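Local coordinates for protein tubulin-specific chaperone A (Saccharomyces cerevisiae, PDB 1QSD) that binds beta-tubulin as a post-chaperonin cofactor and takes part in an early step of the tubulin folding pathway, at residues A[46-49]-A[50-54]. Residues are numbered along the deposited sequence; the frame is centred on the assembly and turned at random.
Sequences YDLK and KQEEV
The aliphatic chain of Lys50 lies across one face of the Tyr46 ring, one helical turn away. CG of Lys50 makes a CH-pi contact, 4.0 Å from the centroid of the Tyr46 ring and nearer the ring's border than its middle. The next carbon, CD of Lys50, touches Tyr46 CE2 at 3.5 Å. With chi1 at 180°, the Tyr46 ring sits beside its own carbonyl carbon and leans toward the next turn, where Lys50 can pass over it. Beyond the ring, Lys50 runs alongside Asp47 in the same direction. Asp47 OD2 and Lys50 NZ stay 4.3 Å apart. A water joins them, donating to OD2 of Asp47 at 2.7 Å and accepting from NZ of Lys50 at 2.9 Å. Both groups also form salt bridges: Lys50 NZ with Asp75 of the second subunit, Asp47 OD2 with Lys9 of the second subunit. Lys50 makes a cation-pi contact with Phe72 of that subunit. Residues 46-54 lie near the start of helix 45-81, which pairs with helix 5-39 in this helical-bundle chaperone. Backbone i to i+4 bonds hold the turns, as in Glu52 N to Leu48 O at 2.9 Å. Another side of the helix carries a salt bridge. Two bends in the Lys49 chain set it roughly perpendicular to Glu52 and bring NZ of Lys49 to OE2 of Glu52 at 3.0 Å. The ammonium approaches over the carboxylate, 56° from its plane. OE1 of Glu52 forms a second salt bridge, with NZ of Lys38 on helix 5-39. Leu48 packs its CD1 on CG of Glu52 at 3.9 Å and also touches Leu37.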
# COMPACT_ATOMS: atom_id res chain seq x y z
N TYR A 46 11.86 -16.12 -15.21
CA TYR A 46 10.84 -15.15 -15.45
C TYR A 46 9.75 -15.15 -14.35
O TYR A 46 9.30 -14.10 -13.93
CB TYR A 46 10.23 -15.37 -16.85
CG TYR A 46 9.14 -14.39 -17.19
CD1 TYR A 46 9.40 -13.01 -17.23
CD2 TYR A 46 7.82 -14.83 -17.37
CE1 TYR A 46 8.37 -12.10 -17.43
CE2 TYR A 46 6.80 -13.93 -17.57
CZ TYR A 46 7.07 -12.58 -17.60
OH TYR A 46 6.03 -11.71 -17.79
N ASP A 47 9.37 -16.30 -13.84
CA ASP A 47 8.35 -16.30 -12.79
C ASP A 47 8.91 -15.68 -11.51
O ASP A 47 8.19 -15.00 -10.78
CB ASP A 47 7.83 -17.70 -12.50
CG ASP A 47 7.01 -18.26 -13.64
OD1 ASP A 47 7.18 -19.46 -13.97
OD2 ASP A 47 6.21 -17.50 -14.21
N LEU A 48 10.17 -15.97 -11.22
CA LEU A 48 10.80 -15.40 -10.04
C LEU A 48 10.87 -13.87 -10.24
O LEU A 48 10.49 -13.09 -9.36
CB LEU A 48 12.21 -15.99 -9.84
CG LEU A 48 13.15 -15.27 -8.89
CD1 LEU A 48 12.65 -15.31 -7.46
CD2 LEU A 48 14.52 -15.90 -9.00
N LYS A 49 11.32 -13.46 -11.41
CA LYS A 49 11.47 -12.05 -11.74
C LYS A 49 10.14 -11.25 -11.61
O LYS A 49 10.13 -10.14 -11.08
CB LYS A 49 12.08 -11.92 -13.13
CG LYS A 49 12.56 -10.57 -13.49
CD LYS A 49 13.67 -10.11 -12.59
CE LYS A 49 13.15 -9.44 -11.32
NZ LYS A 49 14.26 -9.02 -10.42
N LYS A 50 9.03 -11.85 -12.03
CA LYS A 50 7.72 -11.20 -11.91
C LYS A 50 7.49 -10.80 -10.45
O LYS A 50 7.13 -9.67 -10.15
CB LYS A 50 6.60 -12.15 -12.37
CG LYS A 50 6.51 -12.27 -13.87
CD LYS A 50 5.63 -13.46 -14.29
CE LYS A 50 4.20 -13.30 -13.83
NZ LYS A 50 3.33 -14.35 -14.37
N GLN A 51 7.81 -11.72 -9.56
CA GLN A 51 7.65 -11.51 -8.14
C GLN A 51 8.64 -10.55 -7.52
O GLN A 51 8.28 -9.81 -6.61
CB GLN A 51 7.74 -12.84 -7.41
CG GLN A 51 6.63 -13.05 -6.43
CD GLN A 51 5.35 -13.47 -7.12
OE1 GLN A 51 4.73 -14.47 -6.74
NE2 GLN A 51 4.94 -12.72 -8.13
N GLU A 52 9.88 -10.57 -7.99
CA GLU A 52 10.89 -9.68 -7.44
C GLU A 52 10.55 -8.24 -7.77
O GLU A 52 10.57 -7.38 -6.88
CB GLU A 52 12.29 -10.03 -7.96
CG GLU A 52 12.82 -11.37 -7.44
CD GLU A 52 14.27 -11.65 -7.81
OE1 GLU A 52 15.08 -11.85 -6.88
OE2 GLU A 52 14.59 -11.70 -9.02
N GLU A 53 10.21 -8.00 -9.03
CA GLU A 53 9.83 -6.70 -9.53
C GLU A 53 8.70 -6.12 -8.67
O GLU A 53 8.74 -4.94 -8.31
CB GLU A 53 9.39 -6.83 -10.99
CG GLU A 53 7.94 -6.40 -11.27
CD GLU A 53 7.29 -7.14 -12.44
OE1 GLU A 53 7.33 -6.65 -13.59
OE2 GLU A 53 6.72 -8.22 -12.20
N VAL A 54 7.70 -6.94 -8.34
CA VAL A 54 6.58 -6.48 -7.53
C VAL A 54 7.08 -6.10 -6.15
O VAL A 54 6.72 -5.04 -5.62
CB VAL A 54 5.44 -7.53 -7.42
CG1 VAL A 54 4.44 -7.13 -6.33
CG2 VAL A 54 4.70 -7.65 -8.75
O HOH W 1 4.46 -16.27 -12.52